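Local structure of putative marr-family transcriptional repressor (3ZPL) at residues A82-R86 with S87-H91. The protein binds DNA through a winged helix domain of the MarR family and probably acts as a transcriptional regulator. Numbering follows the deposited sequence.
With nucleotides of chain C; nucleotides of chain D.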
# COMPACT_ATOMS: atom_id res chain seq x y z
N ALA A 82 -5.16 -13.14 0.99
CA ALA A 82 -4.17 -12.13 0.60
C ALA A 82 -4.81 -10.83 0.10
O ALA A 82 -4.16 -9.78 0.11
CB ALA A 82 -3.27 -12.70 -0.48
N LYS A 83 -6.05 -10.91 -0.35
CA LYS A 83 -6.82 -9.77 -0.87
C LYS A 83 -6.28 -9.31 -2.21
O LYS A 83 -6.31 -8.12 -2.53
CB LYS A 83 -6.88 -8.61 0.12
CG LYS A 83 -7.22 -9.01 1.54
CD LYS A 83 -8.62 -9.57 1.65
CE LYS A 83 -8.80 -10.35 2.94
NZ LYS A 83 -10.16 -10.94 3.04
N ILE A 84 -5.83 -10.27 -3.01
CA ILE A 84 -5.27 -9.98 -4.31
C ILE A 84 -6.10 -10.68 -5.36
O ILE A 84 -7.01 -11.42 -5.01
CB ILE A 84 -3.80 -10.42 -4.40
CG1 ILE A 84 -3.68 -11.94 -4.46
CG2 ILE A 84 -3.01 -9.81 -3.24
CD1 ILE A 84 -2.28 -12.46 -4.25
N THR A 85 -5.75 -10.52 -6.63
CA THR A 85 -6.46 -11.22 -7.68
C THR A 85 -5.85 -12.57 -7.95
O THR A 85 -4.68 -12.80 -7.72
CB THR A 85 -6.52 -10.40 -8.99
OG1 THR A 85 -5.21 -10.28 -9.55
CG2 THR A 85 -7.11 -9.02 -8.73
N ARG A 86 -6.65 -13.46 -8.51
CA ARG A 86 -6.20 -14.79 -8.93
C ARG A 86 -5.05 -14.71 -9.93
O ARG A 86 -4.17 -15.58 -9.96
CB ARG A 86 -7.35 -15.54 -9.60
CG ARG A 86 -8.55 -15.80 -8.71
CD ARG A 86 -9.61 -16.58 -9.48
NE ARG A 86 -10.80 -15.76 -9.72
CZ ARG A 86 -11.62 -15.89 -10.76
NH1 ARG A 86 -11.40 -16.81 -11.72
NH2 ARG A 86 -12.67 -15.08 -10.86
N SER A 87 -5.06 -13.65 -10.74
CA SER A 87 -4.10 -13.44 -11.81
C SER A 87 -2.77 -13.16 -11.21
O SER A 87 -1.77 -13.83 -11.49
CB SER A 87 -4.53 -12.24 -12.62
OG SER A 87 -4.61 -12.59 -13.97
N ARG A 88 -2.76 -12.16 -10.33
CA ARG A 88 -1.58 -11.82 -9.60
C ARG A 88 -1.08 -13.03 -8.83
O ARG A 88 0.13 -13.28 -8.78
CB ARG A 88 -1.89 -10.70 -8.63
CG ARG A 88 -0.69 -10.22 -7.85
CD ARG A 88 -1.17 -9.23 -6.82
NE ARG A 88 -0.09 -8.46 -6.24
CZ ARG A 88 -0.29 -7.40 -5.48
NH1 ARG A 88 -1.53 -7.00 -5.22
NH2 ARG A 88 0.73 -6.73 -4.96
N LEU A 89 -1.99 -13.80 -8.24
CA LEU A 89 -1.60 -14.98 -7.49
C LEU A 89 -0.92 -16.05 -8.36
O LEU A 89 0.08 -16.63 -7.94
CB LEU A 89 -2.79 -15.60 -6.78
CG LEU A 89 -2.45 -16.85 -5.96
CD1 LEU A 89 -1.35 -16.61 -4.95
CD2 LEU A 89 -3.70 -17.30 -5.24
N SER A 90 -1.47 -16.30 -9.55
CA SER A 90 -0.88 -17.29 -10.45
C SER A 90 0.52 -16.88 -10.79
O SER A 90 1.46 -17.67 -10.64
CB SER A 90 -1.67 -17.42 -11.74
OG SER A 90 -2.99 -17.83 -11.46
N HIS A 91 0.70 -15.63 -11.20
CA HIS A 91 2.03 -15.14 -11.52
C HIS A 91 2.97 -15.27 -10.31
O HIS A 91 4.09 -15.74 -10.46
CB HIS A 91 1.99 -13.68 -12.01
CG HIS A 91 1.45 -13.53 -13.40
ND1 HIS A 91 1.94 -14.26 -14.47
CD2 HIS A 91 0.49 -12.72 -13.90
CE1 HIS A 91 1.29 -13.90 -15.57
NE2 HIS A 91 0.41 -12.97 -15.25
P DT C 6 -3.03 -21.63 -11.37
OP1 DT C 6 -1.94 -22.57 -11.02
OP2 DT C 6 -3.15 -20.36 -10.61
O5' DT C 6 -2.92 -21.26 -12.92
C5' DT C 6 -2.97 -22.29 -13.91
C4' DT C 6 -2.89 -21.68 -15.28
O4' DT C 6 -4.00 -20.78 -15.51
C3' DT C 6 -1.62 -20.86 -15.54
O3' DT C 6 -0.93 -21.49 -16.62
C2' DT C 6 -2.12 -19.46 -15.82
C1' DT C 6 -3.55 -19.69 -16.28
N1 DT C 6 -4.48 -18.56 -16.02
C2 DT C 6 -4.99 -17.86 -17.09
O2 DT C 6 -4.73 -18.13 -18.25
N3 DT C 6 -5.83 -16.83 -16.75
C4 DT C 6 -6.19 -16.44 -15.47
O4 DT C 6 -6.95 -15.48 -15.31
C5 DT C 6 -5.60 -17.21 -14.40
C7 DT C 6 -5.93 -16.86 -12.98
C6 DT C 6 -4.79 -18.22 -14.73
P DC D 13 3.19 -8.30 -7.53
OP1 DC D 13 2.78 -7.75 -6.21
OP2 DC D 13 3.06 -9.75 -7.79
O5' DC D 13 2.42 -7.39 -8.59
C5' DC D 13 2.26 -5.98 -8.33
C4' DC D 13 1.32 -5.37 -9.35
O4' DC D 13 1.84 -5.64 -10.67
C3' DC D 13 -0.09 -5.99 -9.31
O3' DC D 13 -1.10 -4.97 -9.27
C2' DC D 13 -0.11 -6.88 -10.54
C1' DC D 13 0.82 -6.17 -11.50
N1 DC D 13 1.46 -7.00 -12.54
C2 DC D 13 1.49 -6.52 -13.85
O2 DC D 13 0.98 -5.42 -14.10
N3 DC D 13 2.06 -7.27 -14.82
C4 DC D 13 2.61 -8.45 -14.51
N4 DC D 13 3.18 -9.15 -15.49
C5 DC D 13 2.62 -8.95 -13.17
C6 DC D 13 2.02 -8.21 -12.23
P DT D 14 -2.68 -5.40 -9.24
OP1 DT D 14 -3.38 -4.51 -8.28
OP2 DT D 14 -2.80 -6.88 -9.09
O5' DT D 14 -3.15 -5.05 -10.72
C5' DT D 14 -2.87 -3.76 -11.28
C4' DT D 14 -3.38 -3.68 -12.70
O4' DT D 14 -2.55 -4.50 -13.56
C3' DT D 14 -4.82 -4.19 -12.89
O3' DT D 14 -5.55 -3.18 -13.60
C2' DT D 14 -4.67 -5.48 -13.67
C1' DT D 14 -3.36 -5.30 -14.40
N1 DT D 14 -2.60 -6.53 -14.68
C2 DT D 14 -2.09 -6.71 -15.95
O2 DT D 14 -2.30 -5.93 -16.86
N3 DT D 14 -1.35 -7.85 -16.10
C4 DT D 14 -1.00 -8.76 -15.13
O4 DT D 14 -0.27 -9.71 -15.40
C5 DT D 14 -1.54 -8.50 -13.82
C7 DT D 14 -1.23 -9.44 -12.69
C6 DT D 14 -2.30 -7.40 -13.66
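Thr85 reaches across to Arg88 at the start of the recognition helix, 86-98, in the helix-turn-helix of this winged helix domain. Its OG1 takes up the backbone N-H of Arg88 in a nearly straight N-cap bond of 3.2 Å (169°); a chi1 of 67° sets OG1 between its own backbone N and carbonyl carbon, facing that N-H. Thr85 O accepts from Leu89 N at 2.9 Å. The buried side of the turn is apolar: Ile84 CD1 lies 4.1 Å from Leu89 CB, the two side chains crossing at about a right angle, and Leu89 continues onto Leu61 and Leu78 of the neighbouring helices.

The other side is polar and faces the DNA. There the Arg88 chain runs out extended from CG to NE, CD passing over Ile84 CB, and NE and NH2 together grip OP1 of DC13 of chain D; that oxygen lies in the guanidinium plane, at its edge, and the NH2 bond is 2.6 Å. A methionine in place of Arg88 would probably cost that phosphate oxygen both of these donors and the positive charge beside it. Ser87 OG and His91 NE2 bond to a cytosine and a guanine base in the DNA. Ser90 N donates to Arg86 O at 2.8 Å, while Ser90 OG sits 3.0 Å from Arg86 O and 2.7 Å from OP2 of DT6 of chain C, one proton within reach of both.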